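Local coordinates for protein salicylate 5-hydroxylase, large oxygenase component (Ralstonia sp., PDB 7C8Z) that catalyses, as the oxygenase component of a multicomponent enzyme system, the NADH- and oxygen-dependent 5-hydroxylation of salicylate to gentisate using iron and a [2Fe-2S] cluster, at residues Pro34-Glu39 and Arg43-Ala48; Lys56-Arg61 and Asp434-Val439; Gly72-Ile77 and Gly101-Val106; Ala179-Ala184 and Pro195-Leu200; Asn347-Phe352 and Gly399-Pro404. One frame throughout, in Å; residues are numbered along the deposited sequence.

Contact 1 (Pro34-Glu39 and Arg43-Ala48); sequences PKWPGE and RVPFWA
The carbonyl oxygen of Arg43 lies obliquely to the Trp36 indole, its O 3.3 Å from Trp36 CZ2, while Trp36 NE1 stands close by at too poor an angle for a hydrogen bond. No hydrogen bond joins 34-39 to 43-48, and the contact is carried by prolines laid on tryptophan faces. Trp36 turns CG anti to the backbone N (chi1 -175°), which sends its ring back across the returning chain. There Pro45 CD sits 3.4 Å from the centroid of the six-membered ring of Trp36 and 7° off its normal, a CH-pi contact over the face. Pro37 CD covers the same face and also touches Pro45 CG at 3.7 Å. At the far end of the ring Trp36 CH2 meets Val44 CG1 at 3.9 Å. Trp47 is enclosed from two sides: Pro34 CB lies over one face, 3.8 Å from the centroid of the five-membered ring of Trp47, and Pro45 CG lies over the opposite face, while the backbone N of Trp36 comes to the ring edge. Pro45 therefore serves both indoles. Arg43 sends its guanidinium away to a salt bridge with Glu411. Both segments lie in the loop before helix 52-63 and pack against helix 427-440, where Tyr433 touches Trp36 and Val44 and Arg437 makes a cation-pi contact with Trp36.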
# COMPACT_ATOMS: atom_id res chain seq x y z
N PRO A 34 15.75 12.30 25.21
CA PRO A 34 17.00 12.64 24.53
C PRO A 34 17.33 14.10 24.72
O PRO A 34 16.45 14.97 24.78
CB PRO A 34 16.68 12.32 23.07
CG PRO A 34 15.18 12.19 22.97
CD PRO A 34 14.57 12.34 24.32
N LYS A 35 18.62 14.37 24.78
CA LYS A 35 19.16 15.72 24.85
C LYS A 35 20.21 15.89 23.78
O LYS A 35 20.97 14.95 23.49
CB LYS A 35 19.75 16.03 26.24
CG LYS A 35 18.74 16.58 27.21
CD LYS A 35 18.19 17.91 26.71
CE LYS A 35 16.69 17.85 26.51
NZ LYS A 35 16.21 18.92 25.59
N TRP A 36 20.26 17.07 23.18
CA TRP A 36 21.16 17.29 22.06
C TRP A 36 22.61 17.06 22.49
O TRP A 36 22.99 17.40 23.61
CB TRP A 36 20.97 18.71 21.52
CG TRP A 36 21.76 19.00 20.29
CD1 TRP A 36 23.09 19.29 20.21
CD2 TRP A 36 21.27 19.04 18.94
NE1 TRP A 36 23.46 19.51 18.91
CE2 TRP A 36 22.36 19.36 18.11
CE3 TRP A 36 20.01 18.83 18.36
CZ2 TRP A 36 22.23 19.47 16.72
CZ3 TRP A 36 19.89 18.94 16.98
CH2 TRP A 36 21.00 19.26 16.18
N PRO A 37 23.44 16.47 21.62
CA PRO A 37 24.82 16.17 22.00
C PRO A 37 25.68 17.41 22.17
O PRO A 37 26.40 17.82 21.24
CB PRO A 37 25.34 15.29 20.85
CG PRO A 37 24.19 14.99 19.97
CD PRO A 37 22.98 15.74 20.42
N GLY A 38 25.61 18.03 23.34
CA GLY A 38 26.43 19.18 23.65
C GLY A 38 25.89 20.49 23.10
O GLY A 38 24.69 20.65 22.84
N GLU A 39 26.80 21.43 22.91
CA GLU A 39 26.49 22.75 22.37
C GLU A 39 26.97 22.85 20.93
O GLU A 39 27.59 21.93 20.38
CB GLU A 39 27.13 23.84 23.24
CG GLU A 39 26.75 23.77 24.71
CD GLU A 39 25.82 24.89 25.13
OE1 GLU A 39 24.79 24.60 25.77
OE2 GLU A 39 26.12 26.06 24.81
N ARG A 43 27.13 18.37 15.24
CA ARG A 43 26.72 16.97 15.30
C ARG A 43 25.21 16.95 15.49
O ARG A 43 24.72 17.34 16.55
CB ARG A 43 27.43 16.22 16.43
CG ARG A 43 28.95 16.39 16.46
CD ARG A 43 29.68 15.06 16.52
NE ARG A 43 31.08 15.18 16.13
CZ ARG A 43 32.06 14.39 16.60
NH1 ARG A 43 31.78 13.43 17.47
NH2 ARG A 43 33.31 14.57 16.19
N VAL A 44 24.49 16.50 14.47
CA VAL A 44 23.03 16.40 14.53
C VAL A 44 22.68 14.98 14.94
O VAL A 44 23.05 14.03 14.24
CB VAL A 44 22.39 16.75 13.18
CG1 VAL A 44 20.88 16.69 13.29
CG2 VAL A 44 22.82 18.12 12.72
N PRO A 45 21.96 14.78 16.05
CA PRO A 45 21.57 13.43 16.44
C PRO A 45 20.57 12.84 15.45
O PRO A 45 19.78 13.55 14.83
CB PRO A 45 20.93 13.62 17.81
CG PRO A 45 20.46 15.04 17.80
CD PRO A 45 21.47 15.80 17.00
N PHE A 46 20.62 11.51 15.32
CA PHE A 46 19.74 10.84 14.36
C PHE A 46 18.27 11.07 14.70
O PHE A 46 17.44 11.18 13.79
CB PHE A 46 20.05 9.35 14.32
CG PHE A 46 21.29 9.00 13.54
CD1 PHE A 46 22.13 9.99 13.06
CD2 PHE A 46 21.61 7.67 13.29
CE1 PHE A 46 23.27 9.66 12.35
CE2 PHE A 46 22.74 7.34 12.58
CZ PHE A 46 23.58 8.34 12.11
N TRP A 47 17.93 11.17 15.99
CA TRP A 47 16.53 11.33 16.36
C TRP A 47 15.96 12.68 15.95
O TRP A 47 14.74 12.87 16.07
CB TRP A 47 16.33 11.09 17.86
CG TRP A 47 17.27 11.82 18.76
CD1 TRP A 47 18.40 11.32 19.34
CD2 TRP A 47 17.14 13.17 19.23
NE1 TRP A 47 19.00 12.28 20.12
CE2 TRP A 47 18.24 13.43 20.07
CE3 TRP A 47 16.21 14.19 19.01
CZ2 TRP A 47 18.43 14.66 20.69
CZ3 TRP A 47 16.40 15.41 19.62
CH2 TRP A 47 17.51 15.64 20.46
N ALA A 48 16.79 13.63 15.52
CA ALA A 48 16.26 14.86 14.94
C ALA A 48 15.48 14.60 13.65
O ALA A 48 14.68 15.45 13.24
CB ALA A 48 17.39 15.85 14.67

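Contact 2 (Lys56-Arg61 and Asp434-Val439); sequences KRELER and DYWRKV
Trp436 holds CG anti to the backbone N (chi1 -172°) and Glu58 runs extended beyond CG, and these two conformations bring the indole N-H and the carboxylate together between the helices. Trp436 NE1 gives its hydrogen to Glu58 OE2 at 2.9 Å, nearly straight at 165°. The oxygen lies close to the ring plane and accepts on its anti lone pair, the one facing away from OE1, while the carboxylate plane stands almost perpendicular to the indole, 87° apart. The indole thus presents its edge and not its face to the acid. About a turn further along helix 52-63, Arg61 stretches out from CG to NE and donates from NH1 to the backbone O of Val439 at 3.0 Å. This oxygen receives the bond in the carbonyl plane, on a lone pair. Nearer the backbone, the aliphatic stem of the same arginine makes its own contact, with Arg61 CB 3.8 Å from Val439 CG1, so Val439 is engaged through both its side chain and its carbonyl. Arg57 CD lies over one face of the Arg61 guanidinium, toward its rim. Glu58 has further partners: OE2 also forms a salt bridge with Lys232, and OE1 accepts from Trp231 NE1. With one lysine and two indole N-H groups around it, this buried carboxylate has its polar atoms satisfied and probably remains ionised, so that the Trp436 bond, probably made to a charged group, and the Arg61 bond both join helices 52-63 and 427-440.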
# COMPACT_ATOMS: atom_id res chain seq x y z
N LYS A 56 5.92 17.48 14.44
CA LYS A 56 4.75 18.32 14.65
C LYS A 56 5.15 19.68 15.21
O LYS A 56 4.53 20.71 14.86
CB LYS A 56 3.75 17.63 15.58
CG LYS A 56 3.05 16.47 14.90
CD LYS A 56 2.31 15.61 15.90
CE LYS A 56 1.16 16.38 16.50
NZ LYS A 56 0.96 16.02 17.91
N ARG A 57 6.15 19.72 16.10
CA ARG A 57 6.65 21.01 16.55
C ARG A 57 7.26 21.79 15.39
O ARG A 57 7.16 23.02 15.34
CB ARG A 57 7.65 20.83 17.67
CG ARG A 57 7.98 22.12 18.39
CD ARG A 57 9.18 21.97 19.31
NE ARG A 57 9.04 20.82 20.19
CZ ARG A 57 10.04 20.27 20.86
NH1 ARG A 57 11.26 20.76 20.77
NH2 ARG A 57 9.80 19.22 21.64
N GLU A 58 7.92 21.08 14.46
CA GLU A 58 8.45 21.73 13.27
C GLU A 58 7.33 22.35 12.45
O GLU A 58 7.47 23.46 11.94
CB GLU A 58 9.24 20.73 12.43
CG GLU A 58 10.56 20.32 13.02
CD GLU A 58 11.25 19.25 12.22
OE1 GLU A 58 10.55 18.34 11.72
OE2 GLU A 58 12.49 19.31 12.09
N LEU A 59 6.23 21.62 12.28
CA LEU A 59 5.09 22.19 11.57
C LEU A 59 4.56 23.43 12.28
O LEU A 59 4.26 24.44 11.64
CB LEU A 59 3.98 21.15 11.44
CG LEU A 59 4.15 19.98 10.46
CD1 LEU A 59 2.90 19.10 10.49
CD2 LEU A 59 4.43 20.46 9.04
N GLU A 60 4.46 23.37 13.61
CA GLU A 60 3.91 24.50 14.36
C GLU A 60 4.80 25.73 14.28
O GLU A 60 4.30 26.85 14.13
CB GLU A 60 3.69 24.10 15.83
CG GLU A 60 2.66 22.99 16.04
CD GLU A 60 1.25 23.52 16.25
OE1 GLU A 60 0.87 24.51 15.60
OE2 GLU A 60 0.52 22.94 17.08
N ARG A 61 6.13 25.55 14.37
CA ARG A 61 7.04 26.66 14.58
C ARG A 61 7.84 27.08 13.35
O ARG A 61 8.40 28.18 13.36
CB ARG A 61 8.02 26.32 15.71
CG ARG A 61 7.35 26.08 17.05
CD ARG A 61 8.36 25.96 18.16
NE ARG A 61 7.73 25.72 19.46
CZ ARG A 61 8.41 25.48 20.58
NH1 ARG A 61 9.73 25.44 20.56
NH2 ARG A 61 7.76 25.28 21.72
N ASP A 434 21.79 25.37 14.00
CA ASP A 434 21.78 26.41 15.03
C ASP A 434 20.39 27.04 15.13
O ASP A 434 19.79 27.11 16.21
CB ASP A 434 22.85 27.46 14.71
CG ASP A 434 22.83 28.63 15.68
OD1 ASP A 434 23.36 28.49 16.80
OD2 ASP A 434 22.30 29.70 15.30
N TYR A 435 19.86 27.49 13.98
CA TYR A 435 18.51 28.05 13.95
C TYR A 435 17.48 27.04 14.43
O TYR A 435 16.52 27.39 15.13
CB TYR A 435 18.19 28.52 12.53
CG TYR A 435 16.84 29.19 12.39
CD1 TYR A 435 16.66 30.52 12.74
CD2 TYR A 435 15.74 28.49 11.90
CE1 TYR A 435 15.43 31.13 12.61
CE2 TYR A 435 14.50 29.10 11.77
CZ TYR A 435 14.36 30.42 12.13
OH TYR A 435 13.14 31.05 12.01
N TRP A 436 17.66 25.77 14.05
CA TRP A 436 16.73 24.72 14.43
C TRP A 436 16.69 24.54 15.95
O TRP A 436 15.61 24.53 16.55
CB TRP A 436 17.13 23.41 13.75
CG TRP A 436 16.15 22.29 13.91
CD1 TRP A 436 15.12 21.97 13.08
CD2 TRP A 436 16.13 21.31 14.96
NE1 TRP A 436 14.45 20.87 13.54
CE2 TRP A 436 15.05 20.44 14.70
CE3 TRP A 436 16.91 21.09 16.10
CZ2 TRP A 436 14.73 19.37 15.53
CZ3 TRP A 436 16.59 20.03 16.93
CH2 TRP A 436 15.52 19.18 16.64
N ARG A 437 17.86 24.42 16.57
CA ARG A 437 17.91 24.30 18.03
C ARG A 437 17.27 25.49 18.70
O ARG A 437 16.51 25.34 19.66
CB ARG A 437 19.36 24.16 18.50
CG ARG A 437 20.11 22.95 17.97
CD ARG A 437 21.35 22.69 18.80
NE ARG A 437 21.01 22.37 20.18
CZ ARG A 437 21.90 22.28 21.17
NH1 ARG A 437 23.19 22.48 20.92
NH2 ARG A 437 21.50 21.98 22.40
N LYS A 438 17.53 26.70 18.18
CA LYS A 438 16.96 27.89 18.80
C LYS A 438 15.44 27.91 18.71
O LYS A 438 14.75 28.16 19.71
CB LYS A 438 17.57 29.14 18.16
CG LYS A 438 19.02 29.33 18.56
CD LYS A 438 19.68 30.47 17.81
CE LYS A 438 21.14 30.58 18.22
NZ LYS A 438 21.87 31.58 17.41
N VAL A 439 14.89 27.62 17.53
CA VAL A 439 13.44 27.70 17.36
C VAL A 439 12.75 26.55 18.08
O VAL A 439 11.61 26.70 18.54
CB VAL A 439 13.08 27.74 15.86
CG1 VAL A 439 11.57 27.71 15.67
CG2 VAL A 439 13.67 28.99 15.21

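Contact 3 (Gly72-Ile77 and Gly101-Val106); sequences GLEAEI and GGINVV
Ile103 reaches from strand 103-107 to two residues of 72-77: its fork meets Ile77 and its tip meets Glu74. From CB, which is directed toward the other segment, Ile103 CG2 lies 4.1 Å from Ile77 CD1. The other branch begins with CG1, placed anti to the carbonyl carbon (chi1 -65°), and Ile103 CG1 meets the same Ile77 methyl at 4.0 Å. Ile77 CD1 is thus set against the fork of Ile103, touching both arms. Beyond the fork the chain extends to Ile103 CD1, which leaves Ile77 and comes 3.7 Å from Glu74 CG; Glu74 OE1 lies 3.8 Å from this Ile103 methyl. The glutamate crosses the isoleucine tip obliquely, with its carboxylate carried on to a salt bridge between OE1 and Arg97. The 3-10 turn 74-76, which carries Glu74 and leads into Ile77, is held by backbone bonds, and Glu76 OE2 in addition accepts from Leu73 N at 2.9 Å. Strands 69-73 and 103-107 are separated in the antiparallel sheet of the Rieske domain by 184-188 and 175-181, so the contact spans the two intervening strands, on which Val178 and Val185 also touch Ile103. Arg97 additionally bonds to Ile77 O. No hydrogen bond joins the two segments; they meet by van der Waals packing, and the pairing of Glu74 OE1 with Arg97 probably offsets the negative charge beside the isoleucine methyl.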
# COMPACT_ATOMS: atom_id res chain seq x y z
N GLY A 72 3.43 29.62 -4.79
CA GLY A 72 3.45 29.40 -6.23
C GLY A 72 4.03 30.58 -7.01
O GLY A 72 4.82 31.35 -6.49
N LEU A 73 3.64 30.64 -8.28
CA LEU A 73 4.03 31.71 -9.18
C LEU A 73 2.79 32.45 -9.67
O LEU A 73 1.72 31.86 -9.85
CB LEU A 73 4.79 31.15 -10.38
CG LEU A 73 6.08 30.41 -10.04
CD1 LEU A 73 6.87 30.10 -11.30
CD2 LEU A 73 6.90 31.24 -9.07
N GLU A 74 2.95 33.76 -9.91
CA GLU A 74 1.84 34.56 -10.40
C GLU A 74 1.36 34.06 -11.76
O GLU A 74 0.15 34.10 -12.04
CB GLU A 74 2.23 36.03 -10.48
CG GLU A 74 2.57 36.65 -9.15
CD GLU A 74 2.30 38.14 -9.11
OE1 GLU A 74 1.31 38.59 -9.72
OE2 GLU A 74 3.09 38.87 -8.45
N ALA A 75 2.28 33.59 -12.60
CA ALA A 75 1.91 33.10 -13.92
C ALA A 75 0.98 31.89 -13.87
O ALA A 75 0.29 31.62 -14.86
CB ALA A 75 3.17 32.75 -14.72
N GLU A 76 0.95 31.16 -12.75
CA GLU A 76 0.01 30.06 -12.64
C GLU A 76 -1.43 30.54 -12.51
O GLU A 76 -2.36 29.74 -12.71
CB GLU A 76 0.35 29.17 -11.44
CG GLU A 76 1.83 28.95 -11.21
CD GLU A 76 2.11 27.84 -10.21
OE1 GLU A 76 2.00 26.66 -10.58
OE2 GLU A 76 2.41 28.16 -9.05
N ILE A 77 -1.65 31.81 -12.20
CA ILE A 77 -3.00 32.33 -12.02
C ILE A 77 -3.12 33.70 -12.67
O ILE A 77 -3.28 34.71 -11.96
CB ILE A 77 -3.38 32.36 -10.53
CG1 ILE A 77 -2.23 32.90 -9.68
CG2 ILE A 77 -3.76 30.97 -10.05
CD1 ILE A 77 -2.67 33.51 -8.37
N GLY A 101 -7.12 42.02 -9.15
CA GLY A 101 -5.77 41.83 -9.63
C GLY A 101 -4.79 41.36 -8.58
O GLY A 101 -3.67 40.97 -8.94
N GLY A 102 -5.15 41.39 -7.30
CA GLY A 102 -4.30 40.88 -6.25
C GLY A 102 -4.38 39.36 -6.15
O GLY A 102 -5.02 38.68 -6.95
N ILE A 103 -3.72 38.83 -5.12
CA ILE A 103 -3.65 37.39 -4.91
C ILE A 103 -4.07 37.08 -3.48
O ILE A 103 -3.44 37.55 -2.53
CB ILE A 103 -2.24 36.84 -5.19
CG1 ILE A 103 -1.90 37.00 -6.66
CG2 ILE A 103 -2.14 35.37 -4.77
CD1 ILE A 103 -0.47 36.68 -6.99
N ASN A 104 -5.13 36.29 -3.33
CA ASN A 104 -5.58 35.82 -2.02
C ASN A 104 -5.12 34.38 -1.80
O ASN A 104 -5.00 33.59 -2.73
CB ASN A 104 -7.11 35.87 -1.90
CG ASN A 104 -7.71 37.09 -2.57
OD1 ASN A 104 -7.09 38.16 -2.64
ND2 ASN A 104 -8.95 36.95 -3.05
N VAL A 105 -4.84 34.06 -0.54
CA VAL A 105 -4.52 32.69 -0.14
C VAL A 105 -5.37 32.34 1.06
O VAL A 105 -5.27 32.99 2.11
CB VAL A 105 -3.02 32.51 0.18
CG1 VAL A 105 -2.80 31.18 0.88
CG2 VAL A 105 -2.21 32.59 -1.10
N VAL A 106 -6.21 31.32 0.92
CA VAL A 106 -7.13 30.92 1.97
C VAL A 106 -6.91 29.45 2.29
O VAL A 106 -6.39 28.68 1.49
CB VAL A 106 -8.60 31.17 1.58
CG1 VAL A 106 -8.81 32.63 1.23
CG2 VAL A 106 -9.00 30.26 0.42

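Contact 4 (Ala179-Ala184 and Pro195-Leu200); sequences AARGGA and PFEEFL
Strand 179-181 and the first turn of helix 196-211 lie nearly at right angles, their axes 78° apart and 10.4 Å at closest approach, with Ala179 and Phe196 nearest in the backbone. Ala179 CB meets Phe196 CB at 3.7 Å. Phe196 points toward the strand with CG anti to the backbone N (chi1 -177°), and the edge of its ring then passes Arg181 CD, with Phe196 CE2 at a loose 4.4 Å. Arg181, the first residue of the type I' turn that joins strands 175-181 and 184-188 into a hairpin, is extended from CG to NE. Its NH1 reaches Glu197 OE2 at 3.2 Å, a salt bridge whose hydrogen bond is weak because the N-H points poorly at the oxygen. Glu197 bends at chi2 to bring its carboxylate back toward the strand. The stronger partner of Arg181 is Asp209, which NE engages farther along the same helix; on the apolar side Phe196 meets Trp68, Phe186 and Phe208 ring to ring. The guanidinium is thus shared between two acids of one helix; the Glu197 bond is the weaker of the two, so the charge pairing across these segments is probably modest beside the apolar Ala179-Phe196 contact.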
# COMPACT_ATOMS: atom_id res chain seq x y z
N ALA A 179 2.52 37.48 0.26
CA ALA A 179 3.63 38.32 -0.18
C ALA A 179 4.04 37.87 -1.58
O ALA A 179 4.52 36.75 -1.77
CB ALA A 179 4.82 38.22 0.78
N ALA A 180 3.82 38.74 -2.56
CA ALA A 180 4.21 38.48 -3.94
C ALA A 180 5.31 39.44 -4.36
O ALA A 180 5.27 40.63 -4.04
CB ALA A 180 3.01 38.60 -4.89
N ARG A 181 6.31 38.91 -5.06
CA ARG A 181 7.45 39.72 -5.50
C ARG A 181 8.13 39.02 -6.66
O ARG A 181 8.37 37.81 -6.60
CB ARG A 181 8.45 39.95 -4.36
CG ARG A 181 9.61 40.84 -4.78
CD ARG A 181 10.65 40.99 -3.68
NE ARG A 181 11.71 41.91 -4.06
CZ ARG A 181 11.87 43.12 -3.53
NH1 ARG A 181 11.04 43.55 -2.60
NH2 ARG A 181 12.87 43.90 -3.94
N GLY A 182 8.42 39.77 -7.72
CA GLY A 182 9.16 39.26 -8.85
C GLY A 182 8.48 38.13 -9.60
O GLY A 182 9.10 37.49 -10.46
N GLY A 183 7.22 37.87 -9.28
CA GLY A 183 6.49 36.77 -9.88
C GLY A 183 6.31 35.57 -8.97
O GLY A 183 5.53 34.68 -9.30
N ALA A 184 7.01 35.53 -7.84
CA ALA A 184 6.86 34.45 -6.88
C ALA A 184 5.90 34.88 -5.78
O ALA A 184 5.81 36.06 -5.43
CB ALA A 184 8.21 34.06 -6.28
N PRO A 195 8.01 41.36 7.42
CA PRO A 195 7.83 41.48 5.97
C PRO A 195 8.74 40.53 5.21
O PRO A 195 9.79 40.09 5.71
CB PRO A 195 8.19 42.94 5.69
CG PRO A 195 7.97 43.65 6.98
CD PRO A 195 8.27 42.65 8.07
N PHE A 196 8.32 40.20 3.99
CA PHE A 196 9.04 39.22 3.17
C PHE A 196 10.49 39.64 2.96
O PHE A 196 11.41 38.81 3.04
CB PHE A 196 8.32 39.06 1.83
CG PHE A 196 8.93 38.02 0.94
CD1 PHE A 196 8.79 36.67 1.22
CD2 PHE A 196 9.64 38.40 -0.19
CE1 PHE A 196 9.35 35.72 0.38
CE2 PHE A 196 10.21 37.45 -1.02
CZ PHE A 196 10.06 36.11 -0.74
N GLU A 197 10.72 40.93 2.69
CA GLU A 197 12.07 41.43 2.45
C GLU A 197 12.95 41.26 3.69
O GLU A 197 14.09 40.79 3.59
CB GLU A 197 12.01 42.89 2.01
CG GLU A 197 11.27 43.11 0.70
CD GLU A 197 9.75 43.11 0.86
OE1 GLU A 197 9.27 43.28 2.01
OE2 GLU A 197 9.03 42.93 -0.15
N GLU A 198 12.43 41.63 4.86
CA GLU A 198 13.19 41.42 6.09
C GLU A 198 13.28 39.94 6.44
O GLU A 198 14.23 39.52 7.12
CB GLU A 198 12.55 42.20 7.24
CG GLU A 198 12.68 43.71 7.11
CD GLU A 198 11.85 44.45 8.13
OE1 GLU A 198 11.33 45.54 7.80
OE2 GLU A 198 11.73 43.96 9.27
N PHE A 199 12.31 39.14 6.00
CA PHE A 199 12.40 37.70 6.20
C PHE A 199 13.59 37.13 5.45
O PHE A 199 14.31 36.26 5.97
CB PHE A 199 11.10 37.03 5.75
CG PHE A 199 11.06 35.54 5.99
CD1 PHE A 199 11.00 35.03 7.28
CD2 PHE A 199 11.04 34.64 4.93
CE1 PHE A 199 10.95 33.67 7.51
CE2 PHE A 199 10.99 33.28 5.15
CZ PHE A 199 10.95 32.79 6.45
N LEU A 200 13.83 37.60 4.22
CA LEU A 200 14.93 37.07 3.44
C LEU A 200 16.27 37.71 3.78
O LEU A 200 17.31 37.06 3.67
CB LEU A 200 14.66 37.25 1.95
CG LEU A 200 13.58 36.36 1.34
CD1 LEU A 200 13.58 36.52 -0.17
CD2 LEU A 200 13.80 34.91 1.74

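Contact 5 (Asn347-Phe352 and Gly399-Pro404); sequences NGHGSF and GFEQKP
A histidine-carboxylate hydrogen bond joins the turn of a beta hairpin, between strands 338-346 and 352-361 of the catalytic domain, to the last turn of helix 387-402. His349 NE2 donates to Glu401 OE2 at 2.6 Å with an N-H...O angle of 140°. The oxygen lies in the plane of the imidazole, at its edge, and takes the bond on its syn lone pair; the carboxylate plane is rotated 51° from the ring. The two side chains come to meet each other from opposite directions. His349 sits within the type I turn Gly348-Ser351, and its CG stands between the backbone N and the carbonyl carbon (chi1 80°), which swings the ring out toward the helix. Glu401 for its part bends at chi2. The other ring nitrogen, ND1, is hydrogen-bonded to Glu52 OE1, so bonds at both ring nitrogens, one to each acid, limit the rotation of the imidazole; such a pair of carboxylates probably favours the positively charged ring. A weak bond from Gln397 also reaches Glu401 OE2. Through these bonds the hairpin tip is tied both to the beginning of helix 52-63 and to helix 387-402, with strand 217-227 flanking the hairpin beside Phe352.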
# COMPACT_ATOMS: atom_id res chain seq x y z
N ASN A 347 5.21 15.24 4.91
CA ASN A 347 4.17 14.26 5.25
C ASN A 347 4.77 13.32 6.29
O ASN A 347 5.42 12.33 5.94
CB ASN A 347 3.68 13.51 4.02
CG ASN A 347 2.70 14.32 3.19
OD1 ASN A 347 2.98 14.69 2.05
ND2 ASN A 347 1.54 14.60 3.77
N GLY A 348 4.56 13.65 7.55
CA GLY A 348 5.17 12.90 8.63
C GLY A 348 6.68 13.13 8.68
O GLY A 348 7.27 13.75 7.80
N HIS A 349 7.30 12.55 9.71
CA HIS A 349 8.73 12.74 9.91
C HIS A 349 9.57 12.00 8.87
O HIS A 349 10.77 12.29 8.75
CB HIS A 349 9.13 12.27 11.31
CG HIS A 349 9.29 10.79 11.43
ND1 HIS A 349 8.29 9.97 11.92
CD2 HIS A 349 10.33 9.97 11.13
CE1 HIS A 349 8.71 8.72 11.92
NE2 HIS A 349 9.94 8.69 11.44
N GLY A 350 9.00 11.06 8.14
CA GLY A 350 9.81 10.21 7.29
C GLY A 350 9.55 10.29 5.80
O GLY A 350 9.96 9.39 5.07
N SER A 351 8.88 11.35 5.34
CA SER A 351 8.60 11.48 3.91
C SER A 351 8.27 12.93 3.59
O SER A 351 7.83 13.70 4.45
CB SER A 351 7.44 10.58 3.48
OG SER A 351 7.04 10.88 2.15
N PHE A 352 8.48 13.29 2.33
CA PHE A 352 8.05 14.60 1.85
C PHE A 352 7.84 14.54 0.35
O PHE A 352 8.54 13.82 -0.36
CB PHE A 352 9.05 15.71 2.21
CG PHE A 352 10.35 15.66 1.44
CD1 PHE A 352 11.42 14.91 1.90
CD2 PHE A 352 10.50 16.38 0.26
CE1 PHE A 352 12.62 14.87 1.20
CE2 PHE A 352 11.69 16.35 -0.45
CZ PHE A 352 12.75 15.59 0.02
N GLY A 399 19.10 5.06 7.33
CA GLY A 399 20.18 5.00 8.30
C GLY A 399 19.79 5.60 9.64
O GLY A 399 20.05 5.02 10.69
N PHE A 400 19.16 6.78 9.61
CA PHE A 400 18.75 7.43 10.85
C PHE A 400 17.78 6.55 11.63
O PHE A 400 17.97 6.32 12.84
CB PHE A 400 18.10 8.79 10.57
CG PHE A 400 18.99 9.74 9.82
CD1 PHE A 400 20.36 9.71 10.00
CD2 PHE A 400 18.45 10.65 8.92
CE1 PHE A 400 21.18 10.58 9.31
CE2 PHE A 400 19.26 11.52 8.22
CZ PHE A 400 20.63 11.48 8.42
N GLU A 401 16.75 6.02 10.96
CA GLU A 401 15.80 5.16 11.66
C GLU A 401 16.45 3.91 12.21
O GLU A 401 15.94 3.32 13.17
CB GLU A 401 14.65 4.78 10.72
CG GLU A 401 13.90 5.95 10.13
CD GLU A 401 12.83 6.48 11.05
OE1 GLU A 401 12.73 5.99 12.19
OE2 GLU A 401 12.06 7.38 10.62
N GLN A 402 17.58 3.49 11.63
CA GLN A 402 18.23 2.26 12.07
C GLN A 402 18.76 2.38 13.50
O GLN A 402 18.68 1.43 14.28
CB GLN A 402 19.34 1.91 11.09
CG GLN A 402 20.21 0.76 11.49
CD GLN A 402 20.78 0.03 10.30
OE1 GLN A 402 20.16 -0.00 9.23
NE2 GLN A 402 21.96 -0.55 10.46
N LYS A 403 19.30 3.55 13.87
CA LYS A 403 19.90 3.76 15.19
C LYS A 403 19.69 5.20 15.63
O LYS A 403 20.62 6.02 15.63
CB LYS A 403 21.39 3.41 15.17
CG LYS A 403 22.12 3.91 13.93
CD LYS A 403 23.42 3.16 13.68
CE LYS A 403 24.45 3.47 14.75
NZ LYS A 403 25.81 3.00 14.37
N PRO A 404 18.46 5.54 16.04
CA PRO A 404 18.12 6.96 16.25
C PRO A 404 18.89 7.65 17.37
O PRO A 404 18.73 8.87 17.52
CB PRO A 404 16.62 6.93 16.55
CG PRO A 404 16.35 5.54 17.01
CD PRO A 404 17.33 4.65 16.31

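The five contacts form two groups. Contacts 2 and 5 each lie on the same side of the chain's centre as contact 1: contacts 1 and 2 touch through Trp36 CZ3 and Trp436 CZ3 at 3.5 Å, and contacts 1 and 5 through Phe46 and Phe400. Contacts 3 and 4 share the Rieske sheet, where Glu74 N and Gly183 O lie 2.8 Å apart. The centres of contacts 3 and 5 are 34 Å apart. None lies at a metal site, although helix 387-402 of contact 5 also carries the iron ligand Asp389. Phe400 further packs on Arg113 of a neighbouring subunit, a residue of its cluster pocket, consistent with the electron transfer between subunits of Rieske oxygenases.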